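Local coordinates for protein teichoic acid D-alanine hydrolase (Staphylococcus aureus, PDB 5ZH8) that hydrolyses the ester bonds that attach D-alanine to wall teichoic acid and lipoteichoic acid, and affects cell wall structure and methicillin resistance, at residues 108-113 against 262-267; 274-279 against 345-350. All coordinates share one frame; numbering follows the deposited sequence.

Contact 1: residues 108-113 against 262-267; sequences YQDFEK and KGYAYN
A salt-bridge network of Asp110, Glu112 and Lys262, with the hydroxyl of Tyr264 built into it, joins the loop after strand 99-106 to the start of the hairpin of strands 264-265 and 272-273. Lys262 NZ lies 2.7 Å from Glu112 OE1 and meets it on the anti side, close to the carboxylate plane. Tyr264 OH gives its proton to the same oxygen from the syn side, at 2.6 Å. Two donors therefore grip one carboxylate oxygen, which would probably favour the charged form of Glu112. The lysine chain bends about its CG-CD bond (chi3 80°), and CD packs on the carboxylate of Asp110. The salt bridge from Lys262 NZ to Asp110 OD1 is longer, at 3.5 Å, and weak as a hydrogen bond.

Tyr264 OH also accepts from Phe111 N at 3.1 Å, so the phenol oxygen is held by two bonds, one given and one accepted. The edge of the Phe111 ring points at one face of Tyr264 in a T-shaped pair, planes at 87°. Between the backbones, Lys262 N donates to Gln109 O at 3.2 Å. The side chain of Gln109 turns away and bonds to Thr121.

Asp110 OD1 also accepts from Lys113 N at 3.0 Å, from above the carboxylate plane. This is an Asx motif. Asp110 also belongs to a classic beta bulge, in which it and Gln109 both face Ile115.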
loop_
_atom_site.group_PDB
_atom_site.type_symbol
_atom_site.label_atom_id
_atom_site.label_comp_id
_atom_site.label_asym_id
_atom_site.label_seq_id
_atom_site.Cartn_x
_atom_site.Cartn_y
_atom_site.Cartn_z
ATOM N N TYR A 108 0.675 -7.706 17.232
ATOM C CA TYR A 108 -0.155 -8.904 17.114
ATOM C C TYR A 108 -0.007 -9.670 15.804
ATOM O O TYR A 108 0.043 -9.087 14.722
ATOM C CB TYR A 108 -1.623 -8.529 17.316
ATOM C CG TYR A 108 -1.907 -8.056 18.720
ATOM C CD1 TYR A 108 -1.747 -6.715 19.072
ATOM C CD2 TYR A 108 -2.308 -8.948 19.705
ATOM C CE1 TYR A 108 -2.005 -6.281 20.359
ATOM C CE2 TYR A 108 -2.563 -8.520 20.995
ATOM C CZ TYR A 108 -2.412 -7.193 21.313
ATOM O OH TYR A 108 -2.667 -6.784 22.597
ATOM N N GLN A 109 0.058 -10.993 15.931
ATOM C CA GLN A 109 -0.002 -11.914 14.795
ATOM C C GLN A 109 -1.443 -12.047 14.310
ATOM O O GLN A 109 -1.706 -12.075 13.103
ATOM C CB GLN A 109 0.528 -13.281 15.226
ATOM C CG GLN A 109 0.414 -14.384 14.187
ATOM C CD GLN A 109 0.701 -15.737 14.793
ATOM O OE1 GLN A 109 1.707 -15.913 15.479
ATOM N NE2 GLN A 109 -0.190 -16.692 14.559
ATOM N N ASP A 110 -2.360 -12.155 15.268
ATOM C CA ASP A 110 -3.786 -12.202 14.997
ATOM C C ASP A 110 -4.463 -11.227 15.957
ATOM O O ASP A 110 -4.467 -11.447 17.170
ATOM C CB ASP A 110 -4.310 -13.624 15.205
ATOM C CG ASP A 110 -5.815 -13.757 14.933
ATOM O OD1 ASP A 110 -6.535 -12.734 14.949
ATOM O OD2 ASP A 110 -6.277 -14.894 14.704
ATOM N N PHE A 111 -5.017 -10.147 15.406
ATOM C CA PHE A 111 -5.656 -9.095 16.206
ATOM C C PHE A 111 -7.001 -9.523 16.762
ATOM O O PHE A 111 -7.419 -9.042 17.818
ATOM C CB PHE A 111 -5.846 -7.816 15.380
ATOM C CG PHE A 111 -4.655 -6.906 15.392
ATOM C CD1 PHE A 111 -4.425 -6.071 16.477
ATOM C CD2 PHE A 111 -3.771 -6.879 14.330
ATOM C CE1 PHE A 111 -3.331 -5.229 16.507
ATOM C CE2 PHE A 111 -2.680 -6.039 14.353
ATOM C CZ PHE A 111 -2.459 -5.212 15.440
ATOM N N GLU A 112 -7.670 -10.424 16.052
ATOM C CA GLU A 112 -9.013 -10.860 16.428
ATOM C C GLU A 112 -8.969 -11.817 17.627
ATOM O O GLU A 112 -9.827 -11.756 18.514
ATOM C CB GLU A 112 -9.718 -11.516 15.237
ATOM C CG GLU A 112 -10.129 -10.543 14.135
ATOM C CD GLU A 112 -8.966 -10.043 13.287
ATOM O OE1 GLU A 112 -8.183 -10.874 12.776
ATOM O OE2 GLU A 112 -8.846 -8.806 13.124
ATOM N N LYS A 113 -7.954 -12.683 17.646
ATOM C CA LYS A 113 -7.770 -13.668 18.711
ATOM C C LYS A 113 -6.762 -13.211 19.765
ATOM O O LYS A 113 -6.502 -13.927 20.730
ATOM C CB LYS A 113 -7.325 -15.009 18.107
ATOM C CG LYS A 113 -8.241 -15.532 17.001
ATOM C CD LYS A 113 -9.640 -15.798 17.553
ATOM C CE LYS A 113 -10.664 -16.090 16.464
ATOM N NZ LYS A 113 -11.019 -14.876 15.673
ATOM N N LYS A 262 -1.600 -13.192 10.150
ATOM C CA LYS A 262 -2.657 -12.564 9.378
ATOM C C LYS A 262 -2.181 -11.171 8.987
ATOM O O LYS A 262 -1.585 -10.464 9.799
ATOM C CB LYS A 262 -3.940 -12.475 10.210
ATOM C CG LYS A 262 -4.412 -13.818 10.747
ATOM C CD LYS A 262 -5.601 -13.691 11.695
ATOM C CE LYS A 262 -6.918 -13.514 10.956
ATOM N NZ LYS A 262 -8.070 -13.380 11.900
ATOM N N GLY A 263 -2.442 -10.789 7.743
ATOM C CA GLY A 263 -2.058 -9.477 7.232
ATOM C C GLY A 263 -3.223 -8.518 7.314
ATOM O O GLY A 263 -4.382 -8.928 7.227
ATOM N N TYR A 264 -2.918 -7.234 7.475
ATOM C CA TYR A 264 -3.954 -6.225 7.687
ATOM C C TYR A 264 -3.715 -4.955 6.876
ATOM O O TYR A 264 -2.577 -4.587 6.578
ATOM C CB TYR A 264 -4.045 -5.878 9.171
ATOM C CG TYR A 264 -4.472 -7.036 10.035
ATOM C CD1 TYR A 264 -5.817 -7.285 10.274
ATOM C CD2 TYR A 264 -3.536 -7.886 10.611
ATOM C CE1 TYR A 264 -6.220 -8.344 11.067
ATOM C CE2 TYR A 264 -3.930 -8.954 11.399
ATOM C CZ TYR A 264 -5.276 -9.176 11.630
ATOM O OH TYR A 264 -5.678 -10.232 12.417
ATOM N N ALA A 265 -4.810 -4.296 6.525
ATOM C CA ALA A 265 -4.757 -2.989 5.900
ATOM C C ALA A 265 -5.960 -2.160 6.345
ATOM O O ALA A 265 -7.028 -2.717 6.573
ATOM C CB ALA A 265 -4.735 -3.145 4.391
ATOM N N TYR A 266 -5.754 -0.854 6.526
ATOM C CA TYR A 266 -6.853 0.100 6.683
ATOM C C TYR A 266 -7.123 0.701 5.306
ATOM O O TYR A 266 -6.297 1.459 4.791
ATOM C CB TYR A 266 -6.507 1.285 7.593
ATOM C CG TYR A 266 -5.899 0.978 8.931
ATOM C CD1 TYR A 266 -4.522 0.852 9.071
ATOM C CD2 TYR A 266 -6.692 0.858 10.066
ATOM C CE1 TYR A 266 -3.948 0.596 10.307
ATOM C CE2 TYR A 266 -6.131 0.605 11.310
ATOM C CZ TYR A 266 -4.758 0.474 11.425
ATOM O OH TYR A 266 -4.194 0.209 12.655
ATOM N N ASN A 267 -8.263 0.387 4.709
ATOM C CA ASN A 267 -8.726 1.111 3.517
ATOM C C ASN A 267 -9.876 1.995 3.970
ATOM O O ASN A 267 -9.866 3.215 3.795
ATOM C CB ASN A 267 -9.143 0.143 2.395
ATOM C CG ASN A 267 -10.429 0.580 1.681
ATOM O OD1 ASN A 267 -11.390 1.036 2.315
ATOM N ND2 ASN A 267 -10.456 0.420 0.355
#

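Contact 2: residues 274-279 against 345-350; sequences LRPNIL and GFFGQV
Phe347 reaches from the tip of a beta hairpin into the loop 274-279, and its side chain carries most of this contact. CG stands anti to the carbonyl carbon (chi1 -67°), which sends the ring outward from the turn into the curve of the loop. CB lies 3.7 Å from Leu274 O, with Pro276 CG also beside it. CG meets the proline ring, its closest atom there being Pro276 CA. That CA sits almost above the ring centre, 3.7 Å from the centroid and 13° off the normal, a CH-pi contact over one face. On one flank CD1 and CE1 lie near Arg275 O. On the other, CD2 lies near Pro276 and CE2 near Ile278.

At the tip, Phe347 CZ meets Asn277 OD1 at 3.3 Å. Phe347 CZ also lies 3.6 Å from Ile278 CG1. The amide of Asn277 stands nearly perpendicular to the ring, planes 86° apart. CG1 of Ile278 lies at the ring edge.

Phe346 continues the apolar surface. Its CE2 meets Leu279 CD2 at 3.5 Å, and its CZ approaches Ile278 CD1. The CD2 of Phe347 lies over the centre of the Phe346 ring, so the two aromatic side chains pack on each other as well as on the loop. At the other end of the contact, Leu274 CD1 rests 3.5 Å from Gly348 N. Leu124 of strand 123-124 touches both phenylalanines.

Phe346 N and O both bond to Gln349, closing a two-residue hairpin loop. Phe347 and Gly348 have positive phi, and the arrangement is a type I' beta turn linking strands 340-346 and 349-355 of the large antiparallel sheet.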
loop_
_atom_site.group_PDB
_atom_site.type_symbol
_atom_site.label_atom_id
_atom_site.label_comp_id
_atom_site.label_asym_id
_atom_site.label_seq_id
_atom_site.Cartn_x
_atom_site.Cartn_y
_atom_site.Cartn_z
ATOM N N LEU A 274 -6.901 -9.213 5.429
ATOM C CA LEU A 274 -6.873 -9.548 4.011
ATOM C C LEU A 274 -6.559 -11.036 3.852
ATOM O O LEU A 274 -5.390 -11.441 3.891
ATOM C CB LEU A 274 -5.793 -8.731 3.287
ATOM C CG LEU A 274 -5.920 -7.211 3.234
ATOM C CD1 LEU A 274 -4.829 -6.660 2.343
ATOM C CD2 LEU A 274 -7.292 -6.781 2.744
ATOM N N ARG A 275 -7.604 -11.842 3.663
ATOM C CA ARG A 275 -7.468 -13.293 3.586
ATOM C C ARG A 275 -6.872 -13.703 2.250
ATOM O O ARG A 275 -7.413 -13.345 1.202
ATOM C CB ARG A 275 -8.832 -13.966 3.769
ATOM C CG ARG A 275 -8.787 -15.472 4.000
ATOM C CD ARG A 275 -10.090 -15.957 4.649
ATOM N NE ARG A 275 -10.057 -17.390 4.947
ATOM C CZ ARG A 275 -10.327 -18.365 4.073
ATOM N NH1 ARG A 275 -10.679 -18.087 2.818
ATOM N NH2 ARG A 275 -10.253 -19.639 4.459
ATOM N N PRO A 276 -5.738 -14.438 2.278
ATOM C CA PRO A 276 -5.210 -14.995 1.036
ATOM C C PRO A 276 -6.198 -15.980 0.414
ATOM O O PRO A 276 -6.640 -16.922 1.078
ATOM C CB PRO A 276 -3.932 -15.704 1.482
ATOM C CG PRO A 276 -3.530 -15.023 2.739
ATOM C CD PRO A 276 -4.824 -14.672 3.411
ATOM N N ASN A 277 -6.546 -15.734 -0.847
ATOM C CA ASN A 277 -7.577 -16.492 -1.550
ATOM C C ASN A 277 -7.078 -17.147 -2.850
ATOM O O ASN A 277 -7.872 -17.754 -3.575
ATOM C CB ASN A 277 -8.767 -15.570 -1.849
ATOM C CG ASN A 277 -8.369 -14.317 -2.615
ATOM O OD1 ASN A 277 -7.187 -14.041 -2.826
ATOM N ND2 ASN A 277 -9.357 -13.568 -3.059
ATOM N N ILE A 278 -5.779 -17.028 -3.133
ATOM C CA ILE A 278 -5.210 -17.472 -4.409
ATOM C C ILE A 278 -3.866 -18.208 -4.273
ATOM O O ILE A 278 -3.181 -18.452 -5.265
ATOM C CB ILE A 278 -5.007 -16.268 -5.360
ATOM C CG1 ILE A 278 -4.117 -15.202 -4.708
ATOM C CG2 ILE A 278 -6.348 -15.678 -5.761
ATOM C CD1 ILE A 278 -3.711 -14.073 -5.636
ATOM N N LEU A 279 -3.497 -18.581 -3.053
ATOM C CA LEU A 279 -2.172 -19.136 -2.796
ATOM C C LEU A 279 -2.017 -20.565 -3.327
ATOM O O LEU A 279 -0.894 -21.065 -3.464
ATOM C CB LEU A 279 -1.855 -19.066 -1.301
ATOM C CG LEU A 279 -1.874 -17.672 -0.652
ATOM C CD1 LEU A 279 -1.410 -17.775 0.791
ATOM C CD2 LEU A 279 -1.010 -16.689 -1.429
ATOM N N GLY A 345 5.595 -8.121 -1.029
ATOM C CA GLY A 345 4.396 -7.472 -0.488
ATOM C C GLY A 345 3.168 -8.246 -0.928
ATOM O O GLY A 345 2.884 -8.330 -2.127
ATOM N N PHE A 346 2.437 -8.820 0.023
ATOM C CA PHE A 346 1.322 -9.693 -0.326
ATOM C C PHE A 346 0.313 -9.785 0.816
ATOM O O PHE A 346 0.693 -9.949 1.976
ATOM C CB PHE A 346 1.880 -11.089 -0.683
ATOM C CG PHE A 346 1.174 -11.779 -1.822
ATOM C CD1 PHE A 346 0.639 -11.067 -2.896
ATOM C CD2 PHE A 346 1.110 -13.163 -1.847
ATOM C CE1 PHE A 346 0.000 -11.732 -3.929
ATOM C CE2 PHE A 346 0.484 -13.832 -2.890
ATOM C CZ PHE A 346 -0.068 -13.114 -3.929
ATOM N N PHE A 347 -0.965 -9.668 0.463
ATOM C CA PHE A 347 -2.083 -9.770 1.405
ATOM C C PHE A 347 -1.801 -9.156 2.768
ATOM O O PHE A 347 -1.790 -9.844 3.788
ATOM C CB PHE A 347 -2.544 -11.224 1.537
ATOM C CG PHE A 347 -3.163 -11.762 0.281
ATOM C CD1 PHE A 347 -4.512 -11.560 0.015
ATOM C CD2 PHE A 347 -2.392 -12.444 -0.646
ATOM C CE1 PHE A 347 -5.079 -12.039 -1.147
ATOM C CE2 PHE A 347 -2.960 -12.929 -1.811
ATOM C CZ PHE A 347 -4.306 -12.724 -2.059
ATOM N N GLY A 348 -1.552 -7.849 2.751
ATOM C CA GLY A 348 -1.370 -7.057 3.965
ATOM C C GLY A 348 -0.084 -7.282 4.736
ATOM O O GLY A 348 0.054 -6.790 5.852
ATOM N N GLN A 349 0.862 -8.013 4.149
ATOM C CA GLN A 349 2.130 -8.288 4.802
ATOM C C GLN A 349 3.264 -7.754 3.951
ATOM O O GLN A 349 3.116 -7.578 2.743
ATOM C CB GLN A 349 2.290 -9.784 5.057
ATOM C CG GLN A 349 1.106 -10.390 5.810
ATOM C CD GLN A 349 1.410 -11.715 6.489
ATOM O OE1 GLN A 349 2.571 -12.088 6.662
ATOM N NE2 GLN A 349 0.366 -12.426 6.894
ATOM N N VAL A 350 4.385 -7.462 4.596
ATOM C CA VAL A 350 5.587 -7.012 3.906
ATOM C C VAL A 350 6.775 -7.738 4.521
ATOM O O VAL A 350 6.981 -7.678 5.736
ATOM C CB VAL A 350 5.819 -5.495 4.030
ATOM C CG1 VAL A 350 6.771 -5.031 2.941
ATOM C CG2 VAL A 350 4.513 -4.725 3.937
#

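The centres of contacts 1 and 2 are about 11 Å apart, on the same side of the chain's centre. They follow in series along the chain: contact 1 closes at 262-267 before contact 2 opens at 274-279. The small hairpin of strands 264-265 and 272-273 joins them, and a probable hydrogen bond links Gly263 O to Leu274 N. Gln349, at the hairpin of contact 2, also packs its amide against Lys262 and Gly263. Both contacts lie within the beta-lactamase family region. Together they tie the 262-279 part of the chain to two places at the end of strands of the large antiparallel sheet: the loop that leaves strand 99-106 and the turn between strands 340-346 and 349-355.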